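Local coordinates for putative exported protein (Bordetella parapertussis, PDB 3OCJ), which is of unknown function but belongs to the S-adenosylmethionine-dependent methyltransferase family and probably transfers methyl groups, at residues Leu116-Val121 / Ser139-Val144; Ala111-Leu116 / Leu134-Ser139; Arg205-Tyr210 / Leu278-Phe283; Gly220-Thr225 / Ile300-Ala305; Ile149-Glu154 / Leu174-Ala179. One frame throughout, in Å; residues are numbered along the deposited sequence.

Following the chain from its N terminus, contacts 2 and 1 open first, one at the end of helix 96-115 and the other in the loop after it. They close in the same order in the loop before strand 145-150, so the two cross, sharing Leu-116 and Ser-139. Contact 5 follows in series and closes the beta-alpha-beta unit from strand 145-150 to strand 172-176 at the sheet edge. Contacts 3 and 4 open at 205-210 and 220-225 and close at 278-283 and 300-305, crossing again: contact 3 packs two helices together and contact 4 pairs two strands. Helix 96-115 bridges contacts 2 and 4, and Phe-283 of contact 3 packs on Ala-301 of contact 4.

Contact 1 of 5, residues Leu116-Val121 / Ser139-Val144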
# COMPACT_ATOMS: atom_id res chain seq x y z
N LEU A 116 -21.03 -3.11 1.42
CA LEU A 116 -21.36 -4.46 0.95
C LEU A 116 -22.87 -4.70 1.00
O LEU A 116 -23.53 -4.30 1.96
CB LEU A 116 -20.65 -5.48 1.84
CG LEU A 116 -20.21 -6.84 1.30
CD1 LEU A 116 -19.18 -6.66 0.19
CD2 LEU A 116 -19.63 -7.67 2.44
N ARG A 117 -23.41 -5.34 -0.03
CA ARG A 117 -24.81 -5.77 -0.05
C ARG A 117 -24.87 -7.17 -0.66
O ARG A 117 -23.97 -7.57 -1.38
CB ARG A 117 -25.67 -4.83 -0.91
CG ARG A 117 -25.75 -3.39 -0.44
CD ARG A 117 -26.51 -3.26 0.86
NE ARG A 117 -26.71 -1.86 1.21
CZ ARG A 117 -25.84 -1.13 1.90
NH1 ARG A 117 -24.72 -1.68 2.33
NH2 ARG A 117 -26.10 0.14 2.17
N PRO A 118 -25.96 -7.91 -0.39
CA PRO A 118 -26.09 -9.24 -1.00
C PRO A 118 -25.96 -9.18 -2.52
O PRO A 118 -26.50 -8.26 -3.14
CB PRO A 118 -27.51 -9.67 -0.61
CG PRO A 118 -27.81 -8.90 0.64
CD PRO A 118 -27.10 -7.58 0.48
N GLY A 119 -25.24 -10.13 -3.10
CA GLY A 119 -25.14 -10.23 -4.55
C GLY A 119 -24.23 -9.22 -5.23
O GLY A 119 -24.13 -9.20 -6.46
N CYS A 120 -23.56 -8.37 -4.46
CA CYS A 120 -22.73 -7.36 -5.09
C CYS A 120 -21.44 -7.96 -5.66
O CYS A 120 -20.97 -9.01 -5.22
CB CYS A 120 -22.43 -6.20 -4.14
SG CYS A 120 -21.28 -6.56 -2.81
N VAL A 121 -20.92 -7.29 -6.67
CA VAL A 121 -19.66 -7.67 -7.28
C VAL A 121 -18.60 -6.69 -6.80
O VAL A 121 -18.71 -5.48 -7.02
CB VAL A 121 -19.75 -7.66 -8.81
CG1 VAL A 121 -18.41 -8.05 -9.42
CG2 VAL A 121 -20.84 -8.61 -9.29
N SER A 139 -21.67 -12.84 6.48
CA SER A 139 -22.82 -13.55 7.07
C SER A 139 -24.18 -12.99 6.67
O SER A 139 -25.19 -13.71 6.69
CB SER A 139 -22.70 -13.57 8.60
OG SER A 139 -22.77 -12.27 9.15
N ALA A 140 -24.24 -11.71 6.30
CA ALA A 140 -25.50 -11.10 5.89
C ALA A 140 -25.47 -10.62 4.45
O ALA A 140 -26.40 -9.94 3.99
CB ALA A 140 -25.88 -9.96 6.84
N CYS A 141 -24.41 -10.97 3.73
CA CYS A 141 -24.28 -10.59 2.33
C CYS A 141 -24.08 -11.84 1.49
O CYS A 141 -23.00 -12.07 0.95
CB CYS A 141 -23.16 -9.54 2.11
SG CYS A 141 -23.57 -7.93 2.82
N PRO A 142 -25.12 -12.67 1.38
CA PRO A 142 -24.96 -13.87 0.55
C PRO A 142 -24.76 -13.52 -0.92
O PRO A 142 -25.24 -12.49 -1.38
CB PRO A 142 -26.29 -14.61 0.74
CG PRO A 142 -27.27 -13.57 1.19
CD PRO A 142 -26.47 -12.57 1.98
N GLY A 143 -24.04 -14.37 -1.64
CA GLY A 143 -23.97 -14.24 -3.09
C GLY A 143 -23.04 -13.17 -3.61
O GLY A 143 -23.06 -12.86 -4.80
N VAL A 144 -22.22 -12.60 -2.73
CA VAL A 144 -21.19 -11.67 -3.18
C VAL A 144 -20.21 -12.37 -4.12
O VAL A 144 -19.81 -13.52 -3.89
CB VAL A 144 -20.46 -11.05 -1.98
CG1 VAL A 144 -19.23 -10.26 -2.44
CG2 VAL A 144 -21.42 -10.14 -1.19
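Pro-118 and Pro-142 lie side by side and point the same way, each at the second position of a type II beta turn with glycine at the third. The turns, Arg-117 to Cys-120 and Cys-141 to Val-144, lead into neighbouring parallel strands of the Rossmann-like sheet, 121-124 and 145-150. One backbone bond joins them: Gly-119 N donates to Pro-142 O over 2.9 Å, bent to 137° at the hydrogen. Beside it, Gly-119 CA makes a CA-H...O contact of 3.4 Å with Gly-143 O. The turns therefore touch through main chain as well as through their proline rings, whose Pro-118 CB and Pro-142 CD are 4.0 Å apart.

Val-144, the last residue of the second turn, is buried. Its CB stands 3.9 Å from Cys-120 O, and CG1, anti to the backbone N (chi1 170°), comes closer to that same oxygen at 3.5 Å. The other branch, CG2, meets both Arg-117 O and the sulfur of Cys-120, 3.9 Å from Cys-120 SG. Tyr-138 and Val-122 also pack on this valine. Earlier in the same turn, Cys-141 turns its sulfur toward the end of helix 96-115, where the atoms of Leu-116 crowd round it: Cys-141 SG lies 3.8 Å from Leu-116 CG and 3.7 Å from Leu-116 O.

Contact 2 of 5, residues Ala111-Leu116 / Leu134-Ser139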
# COMPACT_ATOMS: atom_id res chain seq x y z
N ALA A 111 -15.06 0.55 5.53
CA ALA A 111 -15.75 1.13 4.38
C ALA A 111 -16.33 0.03 3.50
O ALA A 111 -17.48 0.12 3.08
CB ALA A 111 -14.80 2.02 3.57
N LEU A 112 -15.54 -0.99 3.21
CA LEU A 112 -16.04 -2.06 2.36
C LEU A 112 -17.21 -2.75 3.05
O LEU A 112 -18.23 -3.03 2.42
CB LEU A 112 -14.93 -3.04 1.99
CG LEU A 112 -13.83 -2.42 1.12
CD1 LEU A 112 -12.58 -3.28 1.13
CD2 LEU A 112 -14.32 -2.17 -0.32
N GLN A 113 -17.09 -2.99 4.36
CA GLN A 113 -18.17 -3.64 5.09
C GLN A 113 -19.47 -2.83 5.03
O GLN A 113 -20.55 -3.39 4.83
CB GLN A 113 -17.77 -3.88 6.55
CG GLN A 113 -18.76 -4.78 7.29
CD GLN A 113 -18.62 -6.23 6.87
OE1 GLN A 113 -17.53 -6.80 6.90
NE2 GLN A 113 -19.73 -6.84 6.48
N ARG A 114 -19.35 -1.52 5.20
CA ARG A 114 -20.49 -0.61 5.16
C ARG A 114 -21.22 -0.63 3.81
O ARG A 114 -22.45 -0.54 3.76
CB ARG A 114 -20.01 0.82 5.45
CG ARG A 114 -21.01 1.91 5.13
CD ARG A 114 -20.49 3.28 5.57
NE ARG A 114 -21.30 4.36 5.03
CZ ARG A 114 -21.21 5.63 5.38
NH1 ARG A 114 -22.00 6.53 4.82
NH2 ARG A 114 -20.32 6.01 6.30
N HIS A 115 -20.46 -0.77 2.73
CA HIS A 115 -21.02 -0.67 1.39
C HIS A 115 -21.46 -2.02 0.80
O HIS A 115 -22.16 -2.06 -0.20
CB HIS A 115 -20.04 0.04 0.45
CG HIS A 115 -19.85 1.49 0.78
ND1 HIS A 115 -20.60 2.49 0.20
CD2 HIS A 115 -19.02 2.10 1.65
CE1 HIS A 115 -20.23 3.65 0.69
NE2 HIS A 115 -19.28 3.45 1.59
N LEU A 116 -21.03 -3.11 1.42
CA LEU A 116 -21.36 -4.46 0.95
C LEU A 116 -22.87 -4.70 1.00
O LEU A 116 -23.53 -4.30 1.96
CB LEU A 116 -20.65 -5.48 1.84
CG LEU A 116 -20.21 -6.84 1.30
CD1 LEU A 116 -19.18 -6.66 0.19
CD2 LEU A 116 -19.63 -7.67 2.44
N LEU A 134 -10.89 -10.78 2.06
CA LEU A 134 -11.03 -12.06 2.76
C LEU A 134 -11.26 -11.87 4.26
O LEU A 134 -11.59 -12.82 4.97
CB LEU A 134 -9.81 -12.94 2.50
CG LEU A 134 -9.62 -13.43 1.06
CD1 LEU A 134 -8.26 -14.09 0.88
CD2 LEU A 134 -10.74 -14.38 0.65
N ALA A 135 -11.09 -10.65 4.75
CA ALA A 135 -11.29 -10.36 6.17
C ALA A 135 -12.71 -9.89 6.50
O ALA A 135 -13.06 -9.77 7.67
CB ALA A 135 -10.28 -9.33 6.65
N LEU A 136 -13.52 -9.63 5.48
CA LEU A 136 -14.85 -9.08 5.71
C LEU A 136 -15.83 -10.12 6.24
O LEU A 136 -15.60 -11.33 6.14
CB LEU A 136 -15.42 -8.44 4.43
CG LEU A 136 -14.57 -7.37 3.76
CD1 LEU A 136 -15.24 -6.86 2.49
CD2 LEU A 136 -14.28 -6.22 4.71
N ASP A 137 -16.93 -9.64 6.81
CA ASP A 137 -17.98 -10.50 7.34
C ASP A 137 -19.06 -10.65 6.28
O ASP A 137 -19.73 -9.68 5.94
CB ASP A 137 -18.54 -9.87 8.62
CG ASP A 137 -19.66 -10.69 9.26
OD1 ASP A 137 -20.02 -11.75 8.71
OD2 ASP A 137 -20.17 -10.27 10.32
N TYR A 138 -19.22 -11.86 5.76
CA TYR A 138 -20.18 -12.12 4.69
C TYR A 138 -21.48 -12.77 5.17
O TYR A 138 -22.31 -13.15 4.35
CB TYR A 138 -19.53 -12.97 3.59
CG TYR A 138 -18.42 -12.21 2.88
CD1 TYR A 138 -18.71 -11.30 1.87
CD2 TYR A 138 -17.08 -12.39 3.23
CE1 TYR A 138 -17.70 -10.59 1.22
CE2 TYR A 138 -16.06 -11.68 2.59
CZ TYR A 138 -16.38 -10.78 1.58
OH TYR A 138 -15.39 -10.07 0.94
N SER A 139 -21.67 -12.84 6.48
CA SER A 139 -22.82 -13.55 7.07
C SER A 139 -24.18 -12.99 6.67
O SER A 139 -25.19 -13.71 6.69
CB SER A 139 -22.70 -13.57 8.60
OG SER A 139 -22.77 -12.27 9.15
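Asp-137 N gives its hydrogen to Gln-113 OE1 at 2.9 Å in an almost straight bond (171°), and the same carboxamide returns the favour, Gln-113 NE2 donating to Asp-137 O, also at 2.9 Å. Both bonds lie in the carbonyl plane of their acceptor, on a lone pair. The glutamine thus reads the N-H and C=O of one residue as a beta partner would, and the paired bonds fix both the rotation and the flip of its amide. The chain reaches there by leaving the helix with CG anti to the backbone N and then bending at chi2 (74°), which brings the amide alongside Leu-136, whose side chain runs past in the opposite direction.

Apolar packing lies beside this clasp. Leu-136 CD1 rests 3.9 Å from Leu-112 CB, four residues before Leu-116, which has already left the helix. The CD2 branch of Leu-116 reaches 3.7 Å from Tyr-138 CE1, the two side chains crossing at about a right angle. The tyrosine hydroxyl is tied to Leu-133 O. Beyond the clasp, Asp-137 OD1 accepts from Ser-139 N over 3.0 Å, which makes an Asx turn.

Helix 96-115, which also packs on strands 188-192 and 298-302, is thereby pinned to the loop entering the second strand of a Rossmann-like methyltransferase fold.

Contact 3 of 5, residues Arg205-Tyr210 / Leu278-Phe283; sequences RVTELY and LEEAGF
The ring of Tyr-210 has a methyl over one face and, near the rim of the opposite face, Val-206 O from its own helix. The methyl, Leu-278 CD2, sits 3.8 Å from the ring centroid and 21° off the normal, a CH-pi contact displaced toward CD2 of the ring. With CG beside the backbone N (chi1 -66°), the ring leaves helix 203-216 toward Leu-278, the two side chains crossing at a slant, and its hydroxyl is bound to Asn-197. Ala-281 CB fits against Tyr-210 CB at 3.7 Å. Thr-207 CG2 meets Glu-280 CG at 3.7 Å, these side chains crossing at about a right angle, and Arg-211 holds the Glu-280 carboxylate. Phe-283 turns its edge instead: its CE2 is 3.5 Å from Tyr-210 O, near the ring plane. Phe-283 follows Gly-282, whose positive phi ends helix 271-280 in a Schellman motif. Leu-278 and Phe-283 both continue onto Leu-223 of the sheet, so this is the helix pair layered on one face of a Rossmann-like methyltransferase sheet.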
# COMPACT_ATOMS: atom_id res chain seq x y z
N ARG A 205 -1.49 10.74 -15.04
CA ARG A 205 -1.57 9.28 -15.15
C ARG A 205 -2.44 8.70 -14.03
O ARG A 205 -3.18 7.75 -14.24
CB ARG A 205 -0.18 8.63 -15.15
CG ARG A 205 0.61 8.91 -16.43
CD ARG A 205 1.98 8.23 -16.40
NE ARG A 205 2.71 8.46 -17.65
CZ ARG A 205 2.63 7.68 -18.72
NH1 ARG A 205 1.85 6.62 -18.72
NH2 ARG A 205 3.35 7.97 -19.80
N VAL A 206 -2.37 9.29 -12.84
CA VAL A 206 -3.21 8.85 -11.74
C VAL A 206 -4.68 9.22 -11.97
O VAL A 206 -5.57 8.41 -11.75
CB VAL A 206 -2.68 9.38 -10.39
CG1 VAL A 206 -3.69 9.13 -9.26
CG2 VAL A 206 -1.37 8.67 -10.06
N THR A 207 -4.94 10.42 -12.48
CA THR A 207 -6.31 10.78 -12.86
C THR A 207 -6.88 9.78 -13.87
O THR A 207 -8.05 9.37 -13.75
CB THR A 207 -6.36 12.20 -13.40
OG1 THR A 207 -5.90 13.08 -12.38
CG2 THR A 207 -7.79 12.58 -13.78
N GLU A 208 -6.07 9.36 -14.85
CA GLU A 208 -6.54 8.40 -15.83
C GLU A 208 -6.84 7.03 -15.22
O GLU A 208 -7.79 6.36 -15.63
CB GLU A 208 -5.57 8.31 -17.01
CG GLU A 208 -5.60 9.55 -17.88
CD GLU A 208 -7.03 9.97 -18.22
OE1 GLU A 208 -7.81 9.11 -18.68
OE2 GLU A 208 -7.38 11.16 -18.02
N LEU A 209 -6.04 6.63 -14.23
CA LEU A 209 -6.33 5.40 -13.50
C LEU A 209 -7.70 5.52 -12.82
O LEU A 209 -8.52 4.61 -12.90
CB LEU A 209 -5.23 5.12 -12.48
CG LEU A 209 -5.47 3.90 -11.59
CD1 LEU A 209 -5.27 2.61 -12.36
CD2 LEU A 209 -4.56 3.92 -10.38
N TYR A 210 -7.94 6.65 -12.17
CA TYR A 210 -9.22 6.88 -11.52
C TYR A 210 -10.38 6.84 -12.52
O TYR A 210 -11.46 6.35 -12.21
CB TYR A 210 -9.24 8.20 -10.75
CG TYR A 210 -8.29 8.28 -9.56
CD1 TYR A 210 -7.76 7.13 -8.97
CD2 TYR A 210 -7.94 9.52 -9.03
CE1 TYR A 210 -6.92 7.23 -7.87
CE2 TYR A 210 -7.09 9.63 -7.95
CZ TYR A 210 -6.58 8.49 -7.37
OH TYR A 210 -5.74 8.58 -6.28
N LEU A 278 -10.15 12.89 -8.50
CA LEU A 278 -11.33 12.03 -8.46
C LEU A 278 -12.54 12.70 -9.10
O LEU A 278 -13.34 12.05 -9.79
CB LEU A 278 -11.63 11.58 -7.03
CG LEU A 278 -10.66 10.55 -6.44
CD1 LEU A 278 -10.86 10.48 -4.93
CD2 LEU A 278 -10.87 9.17 -7.07
N GLU A 279 -12.69 14.01 -8.85
CA GLU A 279 -13.80 14.75 -9.45
C GLU A 279 -13.65 14.84 -10.97
O GLU A 279 -14.63 14.68 -11.70
CB GLU A 279 -13.93 16.13 -8.80
CG GLU A 279 -14.48 16.03 -7.38
CD GLU A 279 -14.61 17.35 -6.65
OE1 GLU A 279 -14.08 18.37 -7.12
OE2 GLU A 279 -15.25 17.34 -5.57
N GLU A 280 -12.43 15.05 -11.45
CA GLU A 280 -12.18 15.06 -12.89
C GLU A 280 -12.57 13.71 -13.51
O GLU A 280 -13.13 13.65 -14.60
CB GLU A 280 -10.72 15.39 -13.20
CG GLU A 280 -10.29 15.14 -14.65
CD GLU A 280 -11.12 15.90 -15.67
OE1 GLU A 280 -11.69 16.97 -15.33
OE2 GLU A 280 -11.20 15.43 -16.82
N ALA A 281 -12.26 12.63 -12.79
CA ALA A 281 -12.61 11.28 -13.23
C ALA A 281 -14.10 10.96 -13.17
O ALA A 281 -14.52 9.91 -13.67
CB ALA A 281 -11.82 10.26 -12.44
N GLY A 282 -14.90 11.82 -12.54
CA GLY A 282 -16.35 11.67 -12.53
C GLY A 282 -16.98 11.31 -11.19
O GLY A 282 -18.20 11.12 -11.09
N PHE A 283 -16.15 11.20 -10.15
CA PHE A 283 -16.65 10.85 -8.82
C PHE A 283 -17.29 12.02 -8.08
O PHE A 283 -16.94 13.18 -8.30
CB PHE A 283 -15.53 10.23 -7.98
CG PHE A 283 -15.12 8.87 -8.45
CD1 PHE A 283 -15.87 7.75 -8.11
CD2 PHE A 283 -13.99 8.71 -9.24
CE1 PHE A 283 -15.49 6.49 -8.55
CE2 PHE A 283 -13.60 7.45 -9.68
CZ PHE A 283 -14.35 6.34 -9.34

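Contact 4 of 5, residues Gly220-Thr225 / Ile300-Ala305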
# COMPACT_ATOMS: atom_id res chain seq x y z
N GLY A 220 -23.93 4.26 -9.48
CA GLY A 220 -24.26 4.11 -8.07
C GLY A 220 -23.20 3.37 -7.27
O GLY A 220 -23.30 3.26 -6.05
N GLY A 221 -22.18 2.86 -7.95
CA GLY A 221 -21.11 2.13 -7.28
C GLY A 221 -20.14 3.02 -6.52
O GLY A 221 -20.28 4.25 -6.51
N ALA A 222 -19.18 2.41 -5.85
CA ALA A 222 -18.21 3.17 -5.07
C ALA A 222 -16.80 2.64 -5.21
O ALA A 222 -16.59 1.44 -5.40
CB ALA A 222 -18.61 3.18 -3.58
N LEU A 223 -15.86 3.58 -5.11
CA LEU A 223 -14.43 3.30 -5.08
C LEU A 223 -13.91 3.53 -3.68
O LEU A 223 -14.22 4.55 -3.06
CB LEU A 223 -13.70 4.25 -6.04
CG LEU A 223 -12.17 4.28 -5.96
CD1 LEU A 223 -11.55 2.97 -6.45
CD2 LEU A 223 -11.66 5.46 -6.78
N VAL A 224 -13.10 2.60 -3.18
CA VAL A 224 -12.38 2.78 -1.93
C VAL A 224 -10.90 2.77 -2.26
O VAL A 224 -10.36 1.75 -2.70
CB VAL A 224 -12.70 1.67 -0.91
CG1 VAL A 224 -11.88 1.84 0.37
CG2 VAL A 224 -14.20 1.65 -0.60
N THR A 225 -10.22 3.89 -2.09
CA THR A 225 -8.79 3.92 -2.34
C THR A 225 -8.07 4.74 -1.27
O THR A 225 -8.65 5.02 -0.21
CB THR A 225 -8.47 4.35 -3.80
OG1 THR A 225 -7.09 4.11 -4.11
CG2 THR A 225 -8.82 5.80 -4.08
N ILE A 300 -13.41 7.31 0.02
CA ILE A 300 -14.54 6.60 -0.57
C ILE A 300 -15.22 7.57 -1.53
O ILE A 300 -15.63 8.67 -1.13
CB ILE A 300 -15.55 6.12 0.49
CG1 ILE A 300 -14.84 5.27 1.56
CG2 ILE A 300 -16.64 5.29 -0.19
CD1 ILE A 300 -14.36 6.04 2.78
N ALA A 301 -15.32 7.17 -2.80
CA ALA A 301 -15.81 8.04 -3.87
C ALA A 301 -16.99 7.39 -4.57
O ALA A 301 -16.93 6.21 -4.92
CB ALA A 301 -14.67 8.30 -4.85
N ARG A 302 -18.06 8.14 -4.81
CA ARG A 302 -19.27 7.59 -5.41
C ARG A 302 -19.37 7.85 -6.91
O ARG A 302 -19.06 8.95 -7.37
CB ARG A 302 -20.50 8.17 -4.71
CG ARG A 302 -21.82 7.79 -5.36
CD ARG A 302 -22.26 6.39 -4.94
NE ARG A 302 -22.37 6.26 -3.49
CZ ARG A 302 -22.38 5.10 -2.85
NH1 ARG A 302 -22.47 5.07 -1.52
NH2 ARG A 302 -22.29 3.97 -3.53
N LYS A 303 -19.80 6.85 -7.67
CA LYS A 303 -20.21 7.05 -9.05
C LYS A 303 -21.71 7.30 -9.06
O LYS A 303 -22.47 6.50 -8.53
CB LYS A 303 -19.90 5.82 -9.90
CG LYS A 303 -20.35 5.96 -11.35
CD LYS A 303 -19.82 4.82 -12.20
CE LYS A 303 -20.31 4.94 -13.64
NZ LYS A 303 -19.59 4.01 -14.55
N PRO A 304 -22.13 8.43 -9.65
CA PRO A 304 -23.56 8.75 -9.67
C PRO A 304 -24.44 7.63 -10.22
O PRO A 304 -24.05 6.92 -11.15
CB PRO A 304 -23.62 9.99 -10.57
CG PRO A 304 -22.30 10.64 -10.37
CD PRO A 304 -21.31 9.52 -10.20
N ALA A 305 -25.62 7.47 -9.63
CA ALA A 305 -26.60 6.51 -10.10
C ALA A 305 -27.12 6.96 -11.46
O ALA A 305 -27.06 8.15 -11.77
CB ALA A 305 -27.75 6.39 -9.10
OXT ALA A 305 -27.61 6.17 -12.26
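Leu-223 and Ala-301 form the hydrogen-bonded pair in the middle of the tightly packed part of an antiparallel strand pairing: Leu-223 N donates to Ala-301 O at 2.8 Å (172°), and Ala-301 N returns a bond to Leu-223 O at 2.9 Å. Both bonds lie in the carbonyl plane. The non-hydrogen-bonded pairs on either side, Ala-222 with Arg-302 and Val-224 with Ile-300, face helix 96-115, where Ile-300 meets Ala-111 and His-115. Leu-223 and Ala-301 face the other way and are covered by Phe-283. The pairing makes 298-302 the reversed strand beside 221-226, a hallmark of class I methyltransferases.

Toward the C terminus the grip changes. Lys-303 N still binds Gly-221 O at 2.9 Å, but Gly-220 N makes two weak bonds, to Lys-303 O and Pro-304 O, and Pro-304 and the terminal Ala-305 are exposed. Arg-302 reinforces this end: its chain bends at chi2 (80°) and again at chi3, folding NH2 back to Gly-220 O at 2.8 Å, while Ala-222 CB lies over one face of the guanidinium. Lys-303 extends the other way, its NZ bound to Leu-217 O and Trp-214 O.

The bonds thus stay straight as far as Lys-303 N to Gly-221 O, then turn bent or weak at Gly-220, where the guanidinium of Arg-302 adds a charged donor, at 135°, to a backbone carbonyl.

Contact 5 of 5, residues Ile149-Glu154 / Leu174-Ala179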
# COMPACT_ATOMS: atom_id res chain seq x y z
N ILE A 149 -7.78 -8.39 -9.71
CA ILE A 149 -6.98 -8.13 -10.89
C ILE A 149 -5.58 -7.76 -10.43
O ILE A 149 -5.41 -6.91 -9.55
CB ILE A 149 -7.58 -6.96 -11.71
CG1 ILE A 149 -9.03 -7.29 -12.11
CG2 ILE A 149 -6.73 -6.66 -12.94
CD1 ILE A 149 -9.66 -6.27 -13.02
N ASP A 150 -4.57 -8.40 -10.99
CA ASP A 150 -3.19 -8.06 -10.63
C ASP A 150 -2.31 -8.45 -11.80
O ASP A 150 -2.61 -9.39 -12.52
CB ASP A 150 -2.77 -8.79 -9.35
CG ASP A 150 -1.65 -8.07 -8.61
OD1 ASP A 150 -0.57 -7.88 -9.19
OD2 ASP A 150 -1.84 -7.72 -7.42
N TYR A 151 -1.22 -7.71 -11.98
CA TYR A 151 -0.31 -8.01 -13.08
C TYR A 151 0.75 -9.02 -12.66
O TYR A 151 1.42 -9.62 -13.50
CB TYR A 151 0.36 -6.73 -13.57
CG TYR A 151 0.81 -6.76 -15.01
CD1 TYR A 151 0.18 -7.58 -15.94
CD2 TYR A 151 1.84 -5.95 -15.45
CE1 TYR A 151 0.59 -7.60 -17.27
CE2 TYR A 151 2.25 -5.96 -16.76
CZ TYR A 151 1.62 -6.79 -17.66
OH TYR A 151 2.03 -6.79 -18.97
N ASP A 152 0.89 -9.21 -11.35
CA ASP A 152 1.89 -10.13 -10.81
C ASP A 152 1.27 -11.52 -10.63
O ASP A 152 0.38 -11.70 -9.79
CB ASP A 152 2.39 -9.59 -9.47
CG ASP A 152 3.47 -10.46 -8.85
OD1 ASP A 152 3.88 -11.46 -9.47
OD2 ASP A 152 3.91 -10.12 -7.74
N PRO A 153 1.74 -12.51 -11.39
CA PRO A 153 1.18 -13.86 -11.25
C PRO A 153 1.36 -14.41 -9.83
O PRO A 153 0.55 -15.20 -9.38
CB PRO A 153 2.01 -14.70 -12.23
CG PRO A 153 2.65 -13.72 -13.15
CD PRO A 153 2.82 -12.45 -12.38
N GLU A 154 2.42 -13.98 -9.15
CA GLU A 154 2.66 -14.41 -7.77
C GLU A 154 1.59 -13.86 -6.83
O GLU A 154 1.26 -14.50 -5.83
CB GLU A 154 4.04 -13.97 -7.29
CG GLU A 154 5.18 -14.73 -7.93
CD GLU A 154 5.08 -16.23 -7.67
OE1 GLU A 154 4.92 -16.62 -6.50
OE2 GLU A 154 5.16 -17.00 -8.65
N LEU A 174 -10.08 -14.43 -10.75
CA LEU A 174 -8.83 -13.70 -10.83
C LEU A 174 -8.42 -13.46 -12.28
O LEU A 174 -8.62 -14.32 -13.14
CB LEU A 174 -7.73 -14.47 -10.11
CG LEU A 174 -7.95 -14.74 -8.62
CD1 LEU A 174 -6.82 -15.61 -8.12
CD2 LEU A 174 -8.05 -13.46 -7.80
N HIS A 175 -7.83 -12.30 -12.52
CA HIS A 175 -7.38 -11.92 -13.85
C HIS A 175 -5.99 -11.34 -13.77
O HIS A 175 -5.72 -10.45 -12.97
CB HIS A 175 -8.31 -10.87 -14.45
CG HIS A 175 -9.74 -11.28 -14.51
ND1 HIS A 175 -10.24 -12.09 -15.51
CD2 HIS A 175 -10.78 -11.01 -13.69
CE1 HIS A 175 -11.53 -12.29 -15.30
NE2 HIS A 175 -11.88 -11.64 -14.21
N ARG A 176 -5.10 -11.85 -14.62
CA ARG A 176 -3.77 -11.27 -14.75
C ARG A 176 -3.88 -10.18 -15.81
O ARG A 176 -4.05 -10.47 -17.01
CB ARG A 176 -2.75 -12.34 -15.17
CG ARG A 176 -1.30 -12.08 -14.73
CD ARG A 176 -0.51 -11.26 -15.74
NE ARG A 176 0.80 -11.86 -16.00
CZ ARG A 176 1.94 -11.18 -16.11
NH1 ARG A 176 1.96 -9.87 -15.98
NH2 ARG A 176 3.08 -11.82 -16.36
N GLN A 177 -3.79 -8.93 -15.37
CA GLN A 177 -3.94 -7.77 -16.23
C GLN A 177 -3.12 -6.64 -15.64
O GLN A 177 -2.95 -6.55 -14.43
CB GLN A 177 -5.40 -7.31 -16.29
CG GLN A 177 -6.37 -8.29 -16.92
CD GLN A 177 -7.80 -7.76 -16.94
OE1 GLN A 177 -8.73 -8.48 -17.29
NE2 GLN A 177 -7.97 -6.50 -16.57
N ASP A 178 -2.60 -5.79 -16.52
CA ASP A 178 -2.00 -4.53 -16.11
C ASP A 178 -3.09 -3.61 -15.58
O ASP A 178 -3.97 -3.17 -16.32
CB ASP A 178 -1.32 -3.90 -17.32
CG ASP A 178 -0.61 -2.59 -17.00
OD1 ASP A 178 -0.71 -2.09 -15.86
OD2 ASP A 178 0.05 -2.08 -17.92
N ALA A 179 -3.04 -3.31 -14.29
CA ALA A 179 -4.01 -2.43 -13.68
C ALA A 179 -4.17 -1.09 -14.41
O ALA A 179 -5.26 -0.55 -14.49
CB ALA A 179 -3.66 -2.18 -12.21
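Tyr-151 is sandwiched between residues of opposite charge, with Arg-176 over one face of its ring and Asp-178 over the other. It follows strand 145-150 at the turn of a beta-alpha-beta crossover, with helix 153-163 leading on to the parallel strand 172-176. In Rossmann-like methyltransferases the carboxyl ends of these strands border the cofactor site.

On the aspartate side, Asp-178 CB stands 4.0 Å from the ring centroid, only 2° off the normal, as a CH-pi contact; its carboxylate is nearly parallel to the ring and holds Lys-181. Opposite, Arg-176 CZ is 4.5 Å from the centroid in an off-centre cation-pi contact, the planes 68° apart, though the exact place of its NH1 is doubtful. Bends at chi2 (-89°) and chi3 carry the guanidinium across, and Pro-153 CG packs on one of its faces, 3.8 Å from NH2.

The backbones pair in parallel: Asp-150 N donates to His-175 O and, just past the strand, Gln-177 N to Asp-150 O, both at 3.1 Å. Ile-149 CG2 packs on Gln-177 CB at 3.7 Å. The Asp-150 carboxylate reaches Gly-128 N through OD2, while its OD1 accepts from Asp-152 N at 2.9 Å, closing an Asx turn.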